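Local atomic coordinates of cysteine protease (Xylella fastidiosa, PDB entry 3OIS), a protein that probably hydrolyses peptide bonds as a papain-family cysteine protease and binds uridine-5'-diphosphate. Residues I42-Y47 / D282-K287; I36-D41 / Y184-Q189; N212-N217 / G265-P270. One frame throughout, in Å; residues are numbered along the deposited sequence.

How the contacts relate
Contacts 1 and 2 are neighbours with centres about 6 Å apart, and both touch UDP. Strands 280-287 and 183-186 lie side by side in one antiparallel sheet, and the loop segments 42-47 and 36-41 each touch one of them. Asp44 of contact 1 forms a salt bridge with Arg186 of contact 2, from OD2 to NE at 2.8 Å. Phe45 and Tyr184 sandwich the uracil between them. Contact 3 stands apart, its centre about 26 Å from that of contact 1 and about 23 Å from that of contact 2. It reaches the same sheet but lies away from the nucleotide, and its nearest atoms are about 7 Å from contact 1.

Contact 1: I42-Y47 / D282-K287; sequences IRDFSY and DFWVIK. With UDP (uridine-5'-diphosphate), chain E.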
# COMPACT_ATOMS: atom_id res chain seq x y z
N ILE A 42 -0.54 7.37 -19.97
CA ILE A 42 -0.93 8.82 -20.10
C ILE A 42 -2.47 9.03 -19.81
O ILE A 42 -2.86 10.18 -19.60
CB ILE A 42 -0.64 9.40 -21.50
CG1 ILE A 42 -1.44 8.60 -22.56
CG2 ILE A 42 0.84 9.43 -21.69
CD1 ILE A 42 -1.35 9.15 -24.05
N ARG A 43 -3.32 8.00 -19.82
CA ARG A 43 -4.75 8.22 -19.46
C ARG A 43 -4.95 8.43 -17.96
O ARG A 43 -6.08 8.72 -17.52
CB ARG A 43 -5.62 7.08 -19.93
CG ARG A 43 -5.62 6.93 -21.46
CD ARG A 43 -6.29 5.65 -21.78
NE ARG A 43 -5.43 4.53 -21.39
CZ ARG A 43 -5.78 3.27 -21.52
NH1 ARG A 43 -4.94 2.30 -21.11
NH2 ARG A 43 -6.92 2.94 -22.14
N ASP A 44 -3.88 8.27 -17.15
CA ASP A 44 -4.04 8.33 -15.68
C ASP A 44 -4.59 9.71 -15.22
O ASP A 44 -4.09 10.77 -15.59
CB ASP A 44 -2.73 8.10 -14.97
CG ASP A 44 -2.26 6.62 -14.98
OD1 ASP A 44 -2.99 5.77 -15.39
OD2 ASP A 44 -1.11 6.39 -14.61
N PHE A 45 -5.66 9.66 -14.43
CA PHE A 45 -6.34 10.86 -13.97
C PHE A 45 -5.37 11.54 -13.04
O PHE A 45 -4.60 10.87 -12.30
CB PHE A 45 -7.62 10.50 -13.15
CG PHE A 45 -8.76 9.92 -13.96
CD1 PHE A 45 -8.63 9.58 -15.32
CD2 PHE A 45 -10.04 9.80 -13.37
CE1 PHE A 45 -9.69 9.03 -16.02
CE2 PHE A 45 -11.13 9.24 -14.04
CZ PHE A 45 -10.99 8.89 -15.40
N SER A 46 -5.44 12.87 -13.03
CA SER A 46 -4.65 13.71 -12.11
C SER A 46 -5.51 14.15 -10.95
O SER A 46 -6.62 14.66 -11.14
CB SER A 46 -4.17 14.98 -12.77
OG SER A 46 -3.38 14.64 -13.83
N TYR A 47 -5.02 13.92 -9.73
CA TYR A 47 -5.69 14.45 -8.53
C TYR A 47 -5.42 15.97 -8.47
O TYR A 47 -4.28 16.40 -8.47
CB TYR A 47 -5.18 13.70 -7.28
CG TYR A 47 -5.76 14.23 -5.99
CD1 TYR A 47 -6.98 13.73 -5.54
CD2 TYR A 47 -5.15 15.28 -5.28
CE1 TYR A 47 -7.56 14.19 -4.35
CE2 TYR A 47 -5.78 15.78 -4.06
CZ TYR A 47 -6.93 15.19 -3.65
OH TYR A 47 -7.51 15.64 -2.53
N ASP A 282 4.43 6.69 -7.54
CA ASP A 282 3.15 5.98 -7.67
C ASP A 282 2.21 6.30 -6.50
O ASP A 282 1.70 5.40 -5.82
CB ASP A 282 3.32 4.46 -7.95
CG ASP A 282 4.12 4.21 -9.24
OD1 ASP A 282 3.90 4.99 -10.22
OD2 ASP A 282 5.09 3.39 -9.21
N PHE A 283 1.99 7.59 -6.36
CA PHE A 283 1.07 8.14 -5.34
C PHE A 283 -0.34 8.13 -5.93
O PHE A 283 -0.55 8.76 -6.95
CB PHE A 283 1.46 9.60 -5.09
CG PHE A 283 2.85 9.78 -4.50
CD1 PHE A 283 3.04 9.72 -3.13
CD2 PHE A 283 3.96 9.83 -5.32
CE1 PHE A 283 4.25 9.79 -2.57
CE2 PHE A 283 5.28 9.90 -4.76
CZ PHE A 283 5.43 9.93 -3.37
N TRP A 284 -1.28 7.43 -5.31
CA TRP A 284 -2.67 7.25 -5.84
C TRP A 284 -3.68 7.45 -4.72
O TRP A 284 -3.43 7.04 -3.54
CB TRP A 284 -2.92 5.83 -6.25
CG TRP A 284 -2.25 5.46 -7.57
CD1 TRP A 284 -1.13 4.72 -7.70
CD2 TRP A 284 -2.78 5.69 -8.90
NE1 TRP A 284 -0.88 4.48 -9.09
CE2 TRP A 284 -1.90 5.06 -9.81
CE3 TRP A 284 -3.94 6.32 -9.40
CZ2 TRP A 284 -2.12 5.09 -11.20
CZ3 TRP A 284 -4.14 6.41 -10.81
CH2 TRP A 284 -3.23 5.79 -11.67
N VAL A 285 -4.81 8.03 -5.14
CA VAL A 285 -6.02 8.23 -4.28
C VAL A 285 -7.16 7.47 -4.90
O VAL A 285 -7.33 7.50 -6.13
CB VAL A 285 -6.44 9.70 -4.24
CG1 VAL A 285 -7.60 9.92 -3.23
CG2 VAL A 285 -5.29 10.54 -3.91
N ILE A 286 -7.97 6.79 -4.08
CA ILE A 286 -9.10 6.14 -4.58
C ILE A 286 -10.38 6.81 -3.99
O ILE A 286 -10.33 7.43 -2.94
CB ILE A 286 -9.01 4.65 -4.25
CG1 ILE A 286 -9.04 4.38 -2.70
CG2 ILE A 286 -7.70 4.04 -4.98
CD1 ILE A 286 -9.38 2.94 -2.42
N LYS A 287 -11.46 6.64 -4.71
CA LYS A 287 -12.78 7.10 -4.20
C LYS A 287 -13.87 6.20 -4.64
O LYS A 287 -13.87 5.65 -5.76
CB LYS A 287 -13.08 8.49 -4.74
CG LYS A 287 -14.12 9.24 -3.88
CD LYS A 287 -14.48 10.58 -4.57
N1 UDP E . -8.32 5.72 -15.36
C2 UDP E . -7.92 6.43 -14.26
N3 UDP E . -8.83 6.60 -13.23
C4 UDP E . -10.09 6.09 -13.30
C5 UDP E . -10.53 5.41 -14.44
C6 UDP E . -9.56 5.14 -15.42
O2 UDP E . -6.82 6.88 -14.14
O4 UDP E . -10.87 6.39 -12.34
C1' UDP E . -7.33 5.67 -16.49
C2' UDP E . -6.16 4.74 -16.26
O2' UDP E . -5.09 5.29 -17.02
C3' UDP E . -6.69 3.53 -16.92
C4' UDP E . -7.37 4.12 -18.19
O4' UDP E . -7.99 5.33 -17.72
O3' UDP E . -5.57 2.74 -17.31
C5' UDP E . -8.34 3.11 -18.79
O5' UDP E . -9.36 2.88 -17.82
PA UDP E . -10.72 2.25 -18.12
O1A UDP E . -11.42 1.75 -16.91
O2A UDP E . -11.53 3.12 -19.01
O3A UDP E . -10.18 0.98 -18.98
PB UDP E . -10.84 -0.40 -19.50
O1B UDP E . -10.59 -0.48 -20.93
O2B UDP E . -10.19 -1.41 -18.70
O3B UDP E . -12.32 -0.48 -19.25
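Asp44 reaches across to the outer corner of the Trp284 indole. Its CB lies 4.1 Å from Trp284 CH2. The next atom is closer, with Asp44 CG 3.5 Å from Trp284 CH2. At the tip the two oxygens part company. Asp44 OD2 rests 3.7 Å from Trp284 CH2 and forms a salt bridge with Arg186. Asp44 OD1 accepts the ribose hydroxyl, 2.7 Å from UDP O2', and also pairs with Arg127. The carboxylate plane is turned 70° from the indole plane. At the pyrrole side of the indole, NE1 donates to Asp38.

The indole belongs to strand 280-287, part of the antiparallel beta-barrel half of the papain fold. Segment 42-47 is a loop whose backbone at Phe45 and Tyr47 hydrogen-bonds to the backbone of Arg186 on the neighbouring strand, so it meets 280-287 through side chains. In the same loop Phe45 N donates to UDP O2 at 3.0 Å, with an N-H...O angle of 163°. The Phe45 ring lies flat over the uracil, with UDP N3 3.3 Å above the centre of the ring plane.

Tyr47 makes the second touch on the strand. Its CG is anti to the backbone N (chi1 177°), which brings the ring to Val285. Tyr47 CD1 lies 4.0 Å from Val285 CG2 in one of the two conformers of that valine.

Contact 2: I36-D41 / Y184-Q189; sequences IPDIAD and YSRVAQ. With UDP (uridine-5'-diphosphate), chain E.
Arg186 and Asp38 carry this contact, which is a salt bridge. Their side chains approach from opposite directions, and Arg186 NH2 ends 2.8 Å from Asp38 OD2. The hydrogen bond within the pair is weak, because its N-H...O angle is only 122°. The carboxylate and guanidinium planes are 83° apart, so this is not a flat two-pronged pairing. The Arg186 chain runs extended from CG to NE and then turns at its end (chi4 -98°). That turn swings NH2 to Asp38, while NH1 serves Asp282. With Asp44, one guanidinium thus joins three aspartates.

Asp38 has further partners. Its OD1 accepts the backbone N of Arg127, and its own backbone N donates to Asp282. Segment 36-41 is a loop that leaves the short strand 35-36, and segment 184-189 begins on strand 183-186 of the barrel sheet.

Asp41, last of its segment, and Tyr184, first of its own, belong to the UDP pocket. Tyr184 lies flat against the uracil, with UDP N3 3.3 Å above the centre of its ring. The Tyr184 backbone reads the base edge: Tyr184 N donates to UDP O4 at 3.0 Å, and Tyr184 O accepts from UDP N3 at 2.8 Å. Asp41 OD2 takes the ribose hydroxyl, 2.8 Å from UDP O3'.

Arg186 is a second-shell residue here, one step behind the ribose through Asp44. Its positive charge would tend to keep the nearby aspartates ionised. Asp38 and Asp44 link the loop to strand 183-186 by charge rather than by apolar packing, and Asp282 links Arg186 to strand 280-287.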
# COMPACT_ATOMS: atom_id res chain seq x y z
N ILE A 36 6.01 -3.25 -7.23
CA ILE A 36 6.74 -3.13 -8.51
C ILE A 36 6.30 -1.79 -9.08
O ILE A 36 5.09 -1.47 -9.03
CB ILE A 36 6.19 -4.20 -9.48
CG1 ILE A 36 6.35 -5.72 -9.01
CG2 ILE A 36 6.97 -3.98 -10.89
CD1 ILE A 36 5.49 -6.86 -9.93
N PRO A 37 7.23 -0.94 -9.57
CA PRO A 37 6.81 0.33 -10.12
C PRO A 37 5.75 0.19 -11.21
O PRO A 37 5.81 -0.71 -12.03
CB PRO A 37 8.13 0.91 -10.69
CG PRO A 37 9.20 0.23 -9.79
CD PRO A 37 8.67 -1.19 -9.75
N ASP A 38 4.79 1.12 -11.24
CA ASP A 38 3.72 1.08 -12.22
C ASP A 38 4.34 1.33 -13.62
O ASP A 38 5.09 2.28 -13.78
CB ASP A 38 2.77 2.30 -12.06
CG ASP A 38 1.71 2.15 -10.98
OD1 ASP A 38 1.52 1.04 -10.44
OD2 ASP A 38 0.99 3.18 -10.77
N ILE A 39 3.84 0.61 -14.61
CA ILE A 39 3.98 1.04 -16.07
C ILE A 39 3.16 2.33 -16.17
O ILE A 39 2.04 2.39 -15.63
CB ILE A 39 3.48 -0.04 -17.06
CG1 ILE A 39 3.65 0.45 -18.52
CG2 ILE A 39 2.01 -0.46 -16.81
CD1 ILE A 39 3.24 -0.63 -19.57
N ALA A 40 3.72 3.37 -16.83
CA ALA A 40 2.96 4.61 -16.98
C ALA A 40 1.85 4.49 -18.03
O ALA A 40 2.02 3.74 -19.01
CB ALA A 40 3.88 5.74 -17.35
N ASP A 41 0.75 5.18 -17.79
CA ASP A 41 -0.33 5.23 -18.72
C ASP A 41 -0.71 6.74 -18.80
O ASP A 41 -1.11 7.31 -17.81
CB ASP A 41 -1.51 4.33 -18.22
CG ASP A 41 -2.71 4.21 -19.20
OD1 ASP A 41 -2.94 5.04 -20.08
OD2 ASP A 41 -3.42 3.22 -19.07
N TYR A 184 -10.13 6.72 -9.47
CA TYR A 184 -8.78 6.80 -8.89
C TYR A 184 -7.94 7.78 -9.66
O TYR A 184 -8.13 7.96 -10.89
CB TYR A 184 -8.05 5.43 -8.86
CG TYR A 184 -8.03 4.72 -10.22
CD1 TYR A 184 -9.13 4.01 -10.67
CD2 TYR A 184 -6.87 4.68 -11.00
CE1 TYR A 184 -9.10 3.28 -11.92
CE2 TYR A 184 -6.83 3.98 -12.19
CZ TYR A 184 -7.92 3.29 -12.64
OH TYR A 184 -7.85 2.63 -13.82
N SER A 185 -7.05 8.46 -8.95
CA SER A 185 -6.21 9.48 -9.60
C SER A 185 -4.84 9.55 -8.96
O SER A 185 -4.66 9.29 -7.75
CB SER A 185 -6.84 10.87 -9.60
OG SER A 185 -7.21 11.31 -8.29
N ARG A 186 -3.85 9.94 -9.76
CA ARG A 186 -2.50 10.15 -9.23
C ARG A 186 -2.26 11.50 -8.60
O ARG A 186 -2.57 12.57 -9.20
CB ARG A 186 -1.43 10.12 -10.37
CG ARG A 186 -1.24 8.84 -10.92
CD ARG A 186 0.00 8.87 -11.80
NE ARG A 186 0.15 7.55 -12.36
CZ ARG A 186 0.99 6.61 -11.86
NH1 ARG A 186 1.78 6.91 -10.81
NH2 ARG A 186 1.04 5.41 -12.46
N VAL A 187 -1.60 11.49 -7.47
CA VAL A 187 -1.14 12.71 -6.81
C VAL A 187 0.24 13.04 -7.23
O VAL A 187 1.11 12.16 -7.30
CB VAL A 187 -1.15 12.66 -5.25
CG1 VAL A 187 -0.93 14.09 -4.71
CG2 VAL A 187 -2.47 12.15 -4.64
N ALA A 188 0.46 14.32 -7.56
CA ALA A 188 1.75 14.80 -7.98
C ALA A 188 2.73 14.64 -6.87
O ALA A 188 2.41 14.82 -5.68
CB ALA A 188 1.68 16.27 -8.37
N GLN A 189 3.93 14.27 -7.24
CA GLN A 189 4.93 14.09 -6.18
C GLN A 189 5.52 15.46 -5.84
O GLN A 189 6.66 15.86 -6.25
CB GLN A 189 6.00 13.09 -6.66
CG GLN A 189 7.11 12.92 -5.69
CD GLN A 189 8.00 11.75 -6.09
OE1 GLN A 189 8.05 11.37 -7.27
NE2 GLN A 189 8.64 11.14 -5.11
N1 UDP E . -8.32 5.72 -15.36
C2 UDP E . -7.92 6.43 -14.26
N3 UDP E . -8.83 6.60 -13.23
C4 UDP E . -10.09 6.09 -13.30
C5 UDP E . -10.53 5.41 -14.44
C6 UDP E . -9.56 5.14 -15.42
O2 UDP E . -6.82 6.88 -14.14
O4 UDP E . -10.87 6.39 -12.34
C1' UDP E . -7.33 5.67 -16.49
C2' UDP E . -6.16 4.74 -16.26
O2' UDP E . -5.09 5.29 -17.02
C3' UDP E . -6.69 3.53 -16.92
C4' UDP E . -7.37 4.12 -18.19
O4' UDP E . -7.99 5.33 -17.72
O3' UDP E . -5.57 2.74 -17.31
C5' UDP E . -8.34 3.11 -18.79
O5' UDP E . -9.36 2.88 -17.82
PA UDP E . -10.72 2.25 -18.12
O1A UDP E . -11.42 1.75 -16.91
O2A UDP E . -11.53 3.12 -19.01
O3A UDP E . -10.18 0.98 -18.98
PB UDP E . -10.84 -0.40 -19.50
O1B UDP E . -10.59 -0.48 -20.93
O2B UDP E . -10.19 -1.41 -18.70
O3B UDP E . -12.32 -0.48 -19.25

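Contact 3: N212-N217 / G265-P270; sequences NSWVGN and GYFWMP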
# COMPACT_ATOMS: atom_id res chain seq x y z
N ASN A 212 18.82 -0.70 3.65
CA ASN A 212 19.22 -1.39 4.90
C ASN A 212 19.38 -0.38 6.07
O ASN A 212 19.41 -0.78 7.24
CB ASN A 212 20.55 -2.10 4.68
CG ASN A 212 21.70 -1.12 4.60
OD1 ASN A 212 21.64 -0.13 3.88
ND2 ASN A 212 22.74 -1.33 5.41
N SER A 213 19.45 0.92 5.77
CA SER A 213 19.59 1.90 6.89
C SER A 213 18.31 1.98 7.75
O SER A 213 18.31 2.49 8.92
CB SER A 213 19.94 3.25 6.35
OG SER A 213 19.18 3.66 5.22
N TRP A 214 17.18 1.55 7.17
CA TRP A 214 15.93 1.43 7.97
C TRP A 214 15.71 -0.04 8.47
O TRP A 214 15.46 -0.28 9.66
CB TRP A 214 14.73 1.91 7.10
CG TRP A 214 13.41 1.89 7.82
CD1 TRP A 214 13.17 2.14 9.17
CD2 TRP A 214 12.16 1.55 7.24
NE1 TRP A 214 11.81 2.02 9.44
CE2 TRP A 214 11.16 1.68 8.26
CE3 TRP A 214 11.74 1.22 5.93
CZ2 TRP A 214 9.80 1.42 8.00
CZ3 TRP A 214 10.45 1.02 5.67
CH2 TRP A 214 9.44 1.08 6.68
N VAL A 215 15.83 -1.04 7.56
CA VAL A 215 15.40 -2.38 7.87
C VAL A 215 16.50 -3.31 8.28
O VAL A 215 16.22 -4.44 8.63
CB VAL A 215 14.63 -3.07 6.67
CG1 VAL A 215 13.39 -2.29 6.32
CG2 VAL A 215 15.52 -3.19 5.42
N GLY A 216 17.73 -2.84 8.21
CA GLY A 216 18.89 -3.75 8.47
C GLY A 216 18.90 -4.20 9.94
O GLY A 216 18.64 -3.40 10.89
N ASN A 217 19.14 -5.51 10.11
CA ASN A 217 19.05 -6.21 11.40
C ASN A 217 17.67 -6.09 12.08
O ASN A 217 17.58 -6.26 13.28
CB ASN A 217 20.18 -5.77 12.35
CG ASN A 217 21.52 -5.91 11.72
OD1 ASN A 217 21.75 -6.90 11.04
ND2 ASN A 217 22.41 -4.90 11.89
N GLY A 265 2.94 0.01 14.76
CA GLY A 265 2.88 -0.34 13.32
C GLY A 265 3.04 0.86 12.40
O GLY A 265 3.10 0.69 11.16
N TYR A 266 3.07 2.08 12.94
CA TYR A 266 3.22 3.29 12.14
C TYR A 266 4.67 3.85 12.19
O TYR A 266 5.44 3.64 13.19
CB TYR A 266 2.27 4.41 12.65
CG TYR A 266 0.82 4.11 12.30
CD1 TYR A 266 0.06 3.09 13.00
CD2 TYR A 266 0.18 4.77 11.24
CE1 TYR A 266 -1.26 2.84 12.67
CE2 TYR A 266 -1.16 4.45 10.90
CZ TYR A 266 -1.84 3.47 11.58
OH TYR A 266 -3.11 3.20 11.22
N PHE A 267 5.05 4.58 11.14
CA PHE A 267 6.39 5.18 11.03
C PHE A 267 6.31 6.59 10.51
O PHE A 267 5.23 7.06 10.06
CB PHE A 267 7.25 4.32 10.07
CG PHE A 267 7.53 2.93 10.57
CD1 PHE A 267 6.63 1.86 10.38
CD2 PHE A 267 8.77 2.68 11.21
CE1 PHE A 267 6.97 0.52 10.84
CE2 PHE A 267 9.14 1.37 11.63
CZ PHE A 267 8.23 0.29 11.47
N TRP A 268 7.43 7.30 10.57
CA TRP A 268 7.57 8.65 10.05
C TRP A 268 8.58 8.64 8.94
O TRP A 268 9.72 8.11 9.12
CB TRP A 268 8.15 9.58 11.12
CG TRP A 268 7.19 10.02 12.27
CD1 TRP A 268 7.37 9.78 13.62
CD2 TRP A 268 6.03 10.88 12.17
NE1 TRP A 268 6.38 10.41 14.36
CE2 TRP A 268 5.53 11.06 13.50
CE3 TRP A 268 5.33 11.46 11.09
CZ2 TRP A 268 4.37 11.77 13.77
CZ3 TRP A 268 4.22 12.25 11.38
CH2 TRP A 268 3.74 12.36 12.70
N MET A 269 8.18 9.21 7.79
CA MET A 269 9.03 9.29 6.61
C MET A 269 9.40 10.77 6.36
O MET A 269 8.52 11.57 6.22
CB MET A 269 8.30 8.78 5.34
CG MET A 269 9.23 8.90 4.10
SD MET A 269 8.43 8.11 2.62
CE MET A 269 8.78 6.37 2.97
N PRO A 270 10.69 11.11 6.23
CA PRO A 270 11.08 12.53 6.05
C PRO A 270 10.50 13.14 4.77
O PRO A 270 10.34 12.46 3.77
CB PRO A 270 12.62 12.48 5.87
CG PRO A 270 13.04 11.07 6.33
CD PRO A 270 11.83 10.18 6.28
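The helical turn that carries Trp214 faces the strand that carries Phe267 without any backbone approach. The nearest CA atoms, those of Trp214 and Met269, are 10.5 Å apart. Helix 212-215 is a single turn, closed by a hydrogen bond of 2.8 Å from Gly216 N to Asn212 O. Gly216 then leaves the helical conformation. In the other segment, strand 266-270 starts after Gly265, whose positive phi (95°) turns the chain into the strand, and ends at Pro270, the N-cap of the next helix.

Two aromatic side chains span the distance. Trp214 and Phe267 both direct their CB toward the other segment. The Trp214 indole has CG anti to the backbone N (chi1 -178°), which sends the ring outward from the turn. It meets Phe267 as a T-shaped, edge-to-face pair, with ring centroids 5.0 Å apart and planes at 87°. The indole supplies the edge and Phe267 the face. Trp214 CZ2 stands 3.5 Å above the centre of the phenyl plane, while Trp214 NE1 sits 3.5 Å from Phe267 CE2.

Both segments belong to the beta-barrel half of the papain fold. Helix 212-215 directly follows strand 204-211, and strand 266-270 pairs with 250-254, where Phe267 touches Ile253 with its side chain and hydrogen-bonds to it through the backbone. Trp214 also touches Asn255 and meets the ring of Trp257, which belong to the Asn-Ser-Trp-Gly sequence characteristic of papain-like proteases.

Other neighbours meet the rest of the indole. Val215 CG1 lies 3.7 Å above one face of the Trp214 ring, offset toward its rim. The polar NE1 makes a weak hydrogen bond to the backbone oxygen of Pro221.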